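PDB 6DKU: VP35 from Myotis lucifugus, which probably antagonises innate immune signalling through its interferon inhibitory domain, as a bat-genome homolog of the filoviral polymerase cofactor VP35. Local coordinates for residues F12-T17 / V31-A35; A26-L30 / L124-I128; V37-D43 / Y74-E79. The protein carries 1 engineered substitution. All coordinates share one frame; numbering follows the deposited sequence.

Contact 1: F12-T17 / V31-A35; sequences FVRVLT and VSAIA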
loop_
_atom_site.group_PDB
_atom_site.type_symbol
_atom_site.label_atom_id
_atom_site.label_comp_id
_atom_site.label_asym_id
_atom_site.label_seq_id
_atom_site.Cartn_x
_atom_site.Cartn_y
_atom_site.Cartn_z
ATOM N N PHE A 12 -11.669 -4.258 2.549
ATOM C CA PHE A 12 -10.295 -4.764 2.530
ATOM C C PHE A 12 -9.396 -3.946 3.455
ATOM O O PHE A 12 -8.681 -4.495 4.306
ATOM C CB PHE A 12 -9.756 -4.745 1.090
ATOM C CG PHE A 12 -8.321 -5.211 0.956
ATOM C CD1 PHE A 12 -8.026 -6.559 0.782
ATOM C CD2 PHE A 12 -7.270 -4.303 0.992
ATOM C CE1 PHE A 12 -6.708 -6.994 0.656
ATOM C CE2 PHE A 12 -5.948 -4.731 0.870
ATOM C CZ PHE A 12 -5.668 -6.077 0.702
ATOM N N VAL A 13 -9.442 -2.620 3.309
ATOM C CA VAL A 13 -8.629 -1.735 4.138
ATOM C C VAL A 13 -9.001 -1.883 5.612
ATOM O O VAL A 13 -8.126 -1.907 6.485
ATOM C CB VAL A 13 -8.776 -0.279 3.648
ATOM C CG1 VAL A 13 -8.482 0.701 4.758
ATOM C CG2 VAL A 13 -7.857 -0.019 2.472
ATOM N N ARG A 14 -10.299 -1.992 5.918
ATOM C CA ARG A 14 -10.713 -2.081 7.319
ATOM C C ARG A 14 -10.229 -3.379 7.961
ATOM O O ARG A 14 -9.708 -3.377 9.085
ATOM C CB ARG A 14 -12.233 -1.966 7.442
ATOM C CG ARG A 14 -12.704 -2.010 8.887
ATOM C CD ARG A 14 -14.207 -2.184 9.028
ATOM N NE ARG A 14 -14.678 -3.476 8.528
ATOM C CZ ARG A 14 -14.414 -4.656 9.090
ATOM N NH1 ARG A 14 -13.670 -4.734 10.187
ATOM N NH2 ARG A 14 -14.898 -5.769 8.551
ATOM N N VAL A 15 -10.393 -4.502 7.252
ATOM C CA VAL A 15 -9.957 -5.791 7.783
ATOM C C VAL A 15 -8.456 -5.780 8.021
ATOM O O VAL A 15 -7.987 -6.058 9.133
ATOM C CB VAL A 15 -10.351 -6.936 6.836
ATOM C CG1 VAL A 15 -9.543 -8.191 7.173
ATOM C CG2 VAL A 15 -11.841 -7.200 6.892
ATOM N N LEU A 16 -7.676 -5.459 6.983
ATOM C CA LEU A 16 -6.230 -5.573 7.146
ATOM C C LEU A 16 -5.702 -4.563 8.155
ATOM O O LEU A 16 -4.853 -4.903 8.985
ATOM C CB LEU A 16 -5.512 -5.431 5.805
ATOM C CG LEU A 16 -5.232 -6.773 5.123
ATOM C CD1 LEU A 16 -6.458 -7.265 4.362
ATOM C CD2 LEU A 16 -4.024 -6.675 4.201
ATOM N N THR A 17 -6.192 -3.322 8.121
ATOM C CA THR A 17 -5.658 -2.360 9.083
ATOM C C THR A 17 -6.142 -2.631 10.500
ATOM O O THR A 17 -5.560 -2.087 11.443
ATOM C CB THR A 17 -6.000 -0.920 8.687
ATOM O OG1 THR A 17 -7.403 -0.810 8.434
ATOM C CG2 THR A 17 -5.230 -0.516 7.442
ATOM N N VAL A 31 -1.524 -0.914 2.835
ATOM C CA VAL A 31 -2.826 -1.571 2.736
ATOM C C VAL A 31 -3.731 -0.793 1.787
ATOM O O VAL A 31 -4.331 -1.356 0.861
ATOM C CB VAL A 31 -3.458 -1.708 4.133
ATOM C CG1 VAL A 31 -4.890 -2.194 4.030
ATOM C CG2 VAL A 31 -2.622 -2.632 5.006
ATOM N N SER A 32 -3.808 0.524 1.993
ATOM C CA SER A 32 -4.645 1.372 1.151
ATOM C C SER A 32 -4.198 1.338 -0.310
ATOM O O SER A 32 -5.033 1.380 -1.221
ATOM C CB SER A 32 -4.626 2.803 1.692
ATOM O OG SER A 32 -5.593 3.607 1.039
ATOM N N ALA A 33 -2.887 1.264 -0.555
ATOM C CA ALA A 33 -2.383 1.233 -1.924
ATOM C C ALA A 33 -2.749 -0.074 -2.603
ATOM O O ALA A 33 -3.203 -0.081 -3.756
ATOM C CB ALA A 33 -0.866 1.431 -1.931
ATOM N N ILE A 34 -2.563 -1.189 -1.890
ATOM C CA ILE A 34 -2.977 -2.491 -2.396
ATOM C C ILE A 34 -4.451 -2.465 -2.775
ATOM O O ILE A 34 -4.838 -2.948 -3.846
ATOM C CB ILE A 34 -2.672 -3.585 -1.355
ATOM C CG1 ILE A 34 -1.160 -3.726 -1.164
ATOM C CG2 ILE A 34 -3.258 -4.916 -1.787
ATOM C CD1 ILE A 34 -0.776 -4.730 -0.109
ATOM N N ALA A 35 -5.295 -1.880 -1.917
ATOM C CA ALA A 35 -6.719 -1.823 -2.239
ATOM C C ALA A 35 -6.979 -0.935 -3.446
ATOM O O ALA A 35 -7.791 -1.280 -4.311
ATOM C CB ALA A 35 -7.519 -1.328 -1.039
#
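Helix 9-18 and helix 26-37 lie side by side where Phe12 and Val13 meet Ala35 and Ser32. Over these short segments they run close to antiparallel, with 149° between their N-to-C directions and 9.3 Å between their axes. This is an antiparallel helix pair in the helical part of the VP35 interferon inhibitory domain, and its centre is a knob-into-hole fit: the side chain of Val31 sits among Phe12, Val13, Leu16 and Thr17. Val31 CG1 makes the closer touches, to Leu16 CB at 3.7 Å and to Val13 CA and Thr17 CG2, both at 3.8 Å. It reaches there because CG1 stands anti to the backbone N (chi1 171°), while CG2 touches Leu16 and Thr17 more loosely.

Toward the N terminus, Val13 uses one branch: CG2 lies over the backbone of Ser32, 3.7 Å from its CA, and also leans on the methyl of Ala35. Phe12 crosses Ile34 at about a right angle, its CZ 3.7 Å from Ile34 CG2. Leu16 CD1, from Phe12's own helix, lies over one face of the ring, toward the rim. Leu16 also packs on Met48 and Phe51 of helix 41-56, and Ile34 on Ile68 of helix 61-71, so the pair is built into a larger helical core. Ala35 CB approaches the Phe12 ring obliquely, 3.6 Å from CD2, and the ring's edge faces Val31 O, with CE2 at 3.7 Å.

Contact 2: A26-L30 / L124-I128; sequences AFHEL and LGLKI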
loop_
_atom_site.group_PDB
_atom_site.type_symbol
_atom_site.label_atom_id
_atom_site.label_comp_id
_atom_site.label_asym_id
_atom_site.label_seq_id
_atom_site.Cartn_x
_atom_site.Cartn_y
_atom_site.Cartn_z
ATOM N N ALA A 26 3.274 4.068 7.264
ATOM C CA ALA A 26 3.272 3.626 5.878
ATOM C C ALA A 26 2.704 2.226 5.694
ATOM O O ALA A 26 2.458 1.835 4.552
ATOM C CB ALA A 26 4.686 3.673 5.303
ATOM N N PHE A 27 2.510 1.448 6.762
ATOM C CA PHE A 27 1.890 0.139 6.570
ATOM C C PHE A 27 0.404 0.292 6.275
ATOM O O PHE A 27 -0.126 -0.365 5.369
ATOM C CB PHE A 27 2.126 -0.755 7.790
ATOM C CG PHE A 27 3.508 -1.363 7.841
ATOM C CD1 PHE A 27 3.821 -2.484 7.087
ATOM C CD2 PHE A 27 4.499 -0.805 8.642
ATOM C CE1 PHE A 27 5.096 -3.045 7.130
ATOM C CE2 PHE A 27 5.776 -1.359 8.692
ATOM C CZ PHE A 27 6.073 -2.478 7.932
ATOM N N HIS A 28 -0.279 1.169 7.020
ATOM C CA HIS A 28 -1.662 1.509 6.699
ATOM C C HIS A 28 -1.776 1.984 5.257
ATOM O O HIS A 28 -2.672 1.562 4.513
ATOM C CB HIS A 28 -2.173 2.598 7.646
ATOM C CG HIS A 28 -2.043 2.261 9.097
ATOM N ND1 HIS A 28 -0.856 2.385 9.787
ATOM C CD2 HIS A 28 -2.958 1.822 9.993
ATOM C CE1 HIS A 28 -1.046 2.031 11.046
ATOM N NE2 HIS A 28 -2.311 1.681 11.195
ATOM N N GLU A 29 -0.857 2.864 4.849
ATOM C CA GLU A 29 -0.845 3.349 3.479
ATOM C C GLU A 29 -0.583 2.228 2.486
ATOM O O GLU A 29 -1.137 2.250 1.387
ATOM C CB GLU A 29 0.197 4.453 3.313
ATOM C CG GLU A 29 0.254 5.429 4.465
ATOM C CD GLU A 29 -0.922 6.386 4.498
ATOM O OE1 GLU A 29 -1.837 6.242 3.653
ATOM O OE2 GLU A 29 -0.928 7.285 5.371
ATOM N N LEU A 30 0.249 1.248 2.838
ATOM C CA LEU A 30 0.475 0.137 1.920
ATOM C C LEU A 30 -0.793 -0.685 1.743
ATOM O O LEU A 30 -1.114 -1.115 0.628
ATOM C CB LEU A 30 1.619 -0.743 2.417
ATOM C CG LEU A 30 1.995 -1.910 1.503
ATOM C CD1 LEU A 30 2.148 -1.459 0.055
ATOM C CD2 LEU A 30 3.274 -2.560 1.987
ATOM N N LEU A 124 6.805 13.502 -5.218
ATOM C CA LEU A 124 7.543 12.903 -4.113
ATOM C C LEU A 124 7.026 11.500 -3.839
ATOM O O LEU A 124 5.814 11.287 -3.751
ATOM C CB LEU A 124 7.422 13.761 -2.854
ATOM C CG LEU A 124 7.712 15.255 -3.021
ATOM C CD1 LEU A 124 7.824 15.932 -1.660
ATOM C CD2 LEU A 124 8.975 15.471 -3.838
ATOM N N GLY A 125 7.945 10.556 -3.687
ATOM C CA GLY A 125 7.598 9.161 -3.461
ATOM C C GLY A 125 7.811 8.758 -2.022
ATOM O O GLY A 125 8.753 9.204 -1.363
ATOM N N LEU A 126 6.921 7.904 -1.525
ATOM C CA LEU A 126 7.029 7.358 -0.182
ATOM C C LEU A 126 7.151 5.847 -0.294
ATOM O O LEU A 126 6.293 5.198 -0.901
ATOM C CB LEU A 126 5.825 7.747 0.675
ATOM C CG LEU A 126 5.768 7.084 2.050
ATOM C CD1 LEU A 126 6.518 7.916 3.072
ATOM C CD2 LEU A 126 4.334 6.875 2.476
ATOM N N LYS A 127 8.223 5.299 0.268
ATOM C CA LYS A 127 8.446 3.865 0.300
ATOM C C LYS A 127 7.939 3.283 1.614
ATOM O O LYS A 127 7.595 4.004 2.556
ATOM C CB LYS A 127 9.927 3.541 0.096
ATOM C CG LYS A 127 10.384 3.794 -1.316
ATOM C CD LYS A 127 11.732 3.165 -1.637
ATOM C CE LYS A 127 12.512 4.053 -2.618
ATOM N NZ LYS A 127 13.136 3.281 -3.739
ATOM N N ILE A 128 7.897 1.954 1.669
ATOM C CA ILE A 128 7.358 1.266 2.829
ATOM C C ILE A 128 8.308 1.367 4.022
ATOM O O ILE A 128 9.530 1.269 3.883
ATOM C CB ILE A 128 7.040 -0.199 2.495
ATOM C CG1 ILE A 128 6.450 -0.896 3.723
ATOM C CG2 ILE A 128 8.269 -0.913 1.947
ATOM C CD1 ILE A 128 5.248 -0.158 4.306
ATOM O OXT ILE A 128 7.871 1.563 5.160
#
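The apolar part of this contact converges on a single methyl group, CD1 of the C-terminal residue Ile128, which is held by Ala26, Phe27 and Leu30 on the first turn of helix 26-37. Ala26 CB lies 4.0 Å from it, and Leu30 CD2 comes to 3.9 Å as the Leu30 and Ile128 side chains pass each other at a slant. Ile128 CG1 stands anti to the backbone N (chi1 -179°), which carries the CD1 end toward the helix, and Leu30 CD2 also touches CG1 on the way. A looser apolar touch joins Ala26 CB to Leu126 CD2 at 4.3 Å.

The aromatic part is a CH-pi contact. Ile128 CD1 sits over one face of the Phe27 ring, 4.0 Å from the centroid and 15° off the ring normal, somewhat displaced toward the edge carrying Phe27 CD1 and CE1. The two side chains cross at about a right angle, and the terminal methyl of Ile128 is what touches the face.

Two carbonyl oxygens are touched by methyls in van der Waals contact: Ala26 O, bonded by Leu30 N, meets the same Ile128 methyl, and Lys127 O, bonded by Arg98 NH1, lies 4.0 Å from Ala26 CB.

The contact joins the start of helix 26-37 to the end of strand 122-127, where the helical and beta-sheet parts of the domain meet. Helix 61-71 adds Ile66 on Phe27 and Ile128 and Ile65 on Leu30. From neighbouring strand 113-119, Val114 touches Ile128 and Tyr115 hydrogen-bonds Glu29.

Contact 3: V37-D43 / Y74-E79; sequences VSRDSHD and YFRNCE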
loop_
_atom_site.group_PDB
_atom_site.type_symbol
_atom_site.label_atom_id
_atom_site.label_comp_id
_atom_site.label_asym_id
_atom_site.label_seq_id
_atom_site.Cartn_x
_atom_site.Cartn_y
_atom_site.Cartn_z
ATOM N N VAL A 37 -5.093 -0.297 -5.969
ATOM C CA VAL A 37 -4.472 -0.708 -7.229
ATOM C C VAL A 37 -5.094 -1.980 -7.814
ATOM O O VAL A 37 -4.839 -2.307 -8.987
ATOM C CB VAL A 37 -2.951 -0.864 -7.010
ATOM C CG1 VAL A 37 -2.620 -2.243 -6.461
ATOM C CG2 VAL A 37 -2.173 -0.526 -8.273
ATOM N N SER A 38 -5.917 -2.689 -7.043
ATOM C CA SER A 38 -6.627 -3.868 -7.523
ATOM C C SER A 38 -7.684 -3.499 -8.567
ATOM O O SER A 38 -8.238 -2.397 -8.566
ATOM C CB SER A 38 -7.292 -4.596 -6.351
ATOM O OG SER A 38 -7.961 -3.693 -5.490
ATOM N N ARG A 39 -7.979 -4.454 -9.449
ATOM C CA ARG A 39 -8.865 -4.214 -10.581
ATOM C C ARG A 39 -10.307 -4.632 -10.317
ATOM O O ARG A 39 -11.214 -4.135 -11.000
ATOM C CB ARG A 39 -8.329 -4.945 -11.827
ATOM C CG ARG A 39 -6.805 -5.104 -11.831
ATOM C CD ARG A 39 -6.226 -5.706 -13.117
ATOM N NE ARG A 39 -6.502 -7.133 -13.312
ATOM C CZ ARG A 39 -5.926 -8.126 -12.634
ATOM N NH1 ARG A 39 -5.044 -7.871 -11.686
ATOM N NH2 ARG A 39 -6.249 -9.382 -12.891
ATOM N N ASP A 40 -10.539 -5.514 -9.353
ATOM C CA ASP A 40 -11.874 -5.996 -9.004
ATOM C C ASP A 40 -11.758 -6.764 -7.687
ATOM O O ASP A 40 -10.696 -6.778 -7.052
ATOM C CB ASP A 40 -12.476 -6.844 -10.129
ATOM C CG ASP A 40 -11.767 -8.185 -10.320
ATOM O OD1 ASP A 40 -10.615 -8.357 -9.859
ATOM O OD2 ASP A 40 -12.375 -9.078 -10.949
ATOM N N SER A 41 -12.857 -7.416 -7.286
ATOM C CA SER A 41 -12.893 -8.130 -6.010
ATOM C C SER A 41 -11.948 -9.326 -5.994
ATOM O O SER A 41 -11.455 -9.712 -4.924
ATOM C CB SER A 41 -14.325 -8.573 -5.704
ATOM O OG SER A 41 -14.663 -9.760 -6.398
ATOM N N HIS A 42 -11.671 -9.913 -7.159
ATOM C CA HIS A 42 -10.797 -11.078 -7.215
ATOM C C HIS A 42 -9.391 -10.747 -6.720
ATOM O O HIS A 42 -8.810 -11.498 -5.930
ATOM C CB HIS A 42 -10.756 -11.630 -8.634
ATOM C CG HIS A 42 -9.866 -12.822 -8.780
ATOM N ND1 HIS A 42 -10.188 -14.058 -8.262
ATOM C CD2 HIS A 42 -8.651 -12.962 -9.363
ATOM C CE1 HIS A 42 -9.218 -14.912 -8.534
ATOM N NE2 HIS A 42 -8.273 -14.273 -9.200
ATOM N N ASP A 43 -8.822 -9.626 -7.173
ATOM C CA ASP A 43 -7.493 -9.243 -6.700
ATOM C C ASP A 43 -7.491 -9.016 -5.191
ATOM O O ASP A 43 -6.564 -9.445 -4.489
ATOM C CB ASP A 43 -7.008 -7.989 -7.427
ATOM C CG ASP A 43 -6.824 -8.207 -8.911
ATOM O OD1 ASP A 43 -6.681 -9.371 -9.342
ATOM O OD2 ASP A 43 -6.824 -7.206 -9.653
ATOM N N TYR A 74 0.445 -10.196 -9.211
ATOM C CA TYR A 74 -0.150 -8.984 -9.763
ATOM C C TYR A 74 0.343 -7.744 -9.020
ATOM O O TYR A 74 0.967 -6.857 -9.613
ATOM C CB TYR A 74 -1.674 -9.055 -9.723
ATOM C CG TYR A 74 -2.278 -7.725 -10.094
ATOM C CD1 TYR A 74 -2.111 -7.197 -11.370
ATOM C CD2 TYR A 74 -2.944 -6.961 -9.151
ATOM C CE1 TYR A 74 -2.642 -5.962 -11.709
ATOM C CE2 TYR A 74 -3.473 -5.730 -9.474
ATOM C CZ TYR A 74 -3.321 -5.231 -10.752
ATOM O OH TYR A 74 -3.855 -3.996 -11.061
ATOM N N PHE A 75 0.072 -7.669 -7.711
ATOM C CA PHE A 75 0.503 -6.514 -6.925
ATOM C C PHE A 75 2.007 -6.321 -6.984
ATOM O O PHE A 75 2.488 -5.186 -6.905
ATOM C CB PHE A 75 0.053 -6.663 -5.475
ATOM C CG PHE A 75 -1.429 -6.737 -5.323
ATOM C CD1 PHE A 75 -2.196 -5.587 -5.357
ATOM C CD2 PHE A 75 -2.059 -7.964 -5.180
ATOM C CE1 PHE A 75 -3.560 -5.657 -5.227
ATOM C CE2 PHE A 75 -3.423 -8.045 -5.053
ATOM C CZ PHE A 75 -4.178 -6.888 -5.074
ATOM N N ARG A 76 2.761 -7.411 -7.122
ATOM C CA ARG A 76 4.210 -7.307 -7.222
ATOM C C ARG A 76 4.616 -6.393 -8.374
ATOM O O ARG A 76 5.447 -5.497 -8.204
ATOM C CB ARG A 76 4.805 -8.707 -7.383
ATOM C CG ARG A 76 6.321 -8.784 -7.395
ATOM C CD ARG A 76 6.761 -10.142 -7.932
ATOM N NE ARG A 76 8.157 -10.146 -8.358
ATOM C CZ ARG A 76 8.612 -9.536 -9.449
ATOM N NH1 ARG A 76 7.785 -8.858 -10.234
ATOM N NH2 ARG A 76 9.902 -9.599 -9.759
ATOM N N ASN A 77 4.009 -6.582 -9.549
ATOM C CA ASN A 77 4.360 -5.835 -10.751
ATOM C C ASN A 77 3.517 -4.584 -10.958
ATOM O O ASN A 77 3.375 -4.127 -12.096
ATOM C CB ASN A 77 4.226 -6.730 -11.982
ATOM C CG ASN A 77 5.284 -7.782 -12.037
ATOM O OD1 ASN A 77 6.406 -7.557 -11.587
ATOM N ND2 ASN A 77 4.948 -8.942 -12.591
ATOM N N CYS A 78 2.950 -4.024 -9.909
ATOM C CA CYS A 78 1.954 -2.981 -10.063
ATOM C C CYS A 78 2.586 -1.622 -9.811
ATOM O O CYS A 78 3.401 -1.459 -8.896
ATOM C CB CYS A 78 0.788 -3.218 -9.105
ATOM S SG CYS A 78 -0.826 -2.764 -9.733
ATOM N N GLU A 79 2.235 -0.663 -10.660
ATOM C CA GLU A 79 2.625 0.719 -10.435
ATOM C C GLU A 79 2.056 1.209 -9.115
ATOM O O GLU A 79 0.879 0.989 -8.814
ATOM C CB GLU A 79 2.117 1.595 -11.575
ATOM C CG GLU A 79 3.061 1.710 -12.755
ATOM C CD GLU A 79 4.348 2.429 -12.407
ATOM O OE1 GLU A 79 5.333 2.235 -13.143
ATOM O OE2 GLU A 79 4.381 3.181 -11.403
#
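Tyr74 and Arg39 form the polar side of this contact. The guanidinium carbon CZ of Arg39 stands over one face of the Tyr74 ring, 4.2 Å from its centroid, in a cation-pi contact. The planes are 65° apart, so the group stands tipped, with NH1 its nearest atom to the ring, and does not stack flat. Tyr74 CG is anti to the backbone N (chi1 171°), and the ring extends toward residues 37-39, where its OH donates a hydrogen bond of 2.8 Å to Val37 O, with a C=O...donor angle of 156°.

Phe75 is met along its edge by Val37 CG1, 3.5 Å from its CD1, by Ser38 CB near CE1, and by the carbonyl oxygen of Asp43, 3.5 Å from CE2. The Val37 and Phe75 side chains run alongside one another, pointing opposite ways. Here the turn joining helix 26-37 to helix 41-56 packs on the short helix 73-76 of the interferon inhibitory domain.

Asp43, which touches both rings, also positions Arg39: its OD2 accepts from Arg39 N at 3.0 Å and forms a charge-only salt bridge with Arg39 NH1 at 2.8 Å, the oxygen well out of the guanidinium plane, that probably helps keep the arginine over the tyrosine. Asp40 is the N-cap of helix 41-56, its OD1 accepting weakly from His42 N and Asp43 N. Farther out, Ser38 OG hydrogen-bonds Ala35 O, and the Cys78 backbone pairs with Leu109.

From the N terminus, helix 9-18 turns back through the seven residues 19-25 onto helix 26-37, and contact 1 closes that short loop. Contact 3 opens just after it, in series: residues 37-43 lead out of helix 26-37, and the chain returns 31 residues later at 74-79, having built helices 41-56 and 61-71 in between. Contact 2 spans the longest separation, bringing the C-terminal strand back to the start of helix 26-37; it crosses contact 1 along the chain and encloses contact 3 entirely. Helix 26-37 thus links contacts 1 and 2 and runs into contact 3. Contact 1 packs against both others, through Thr17 on His28 and Ile34 on Phe75.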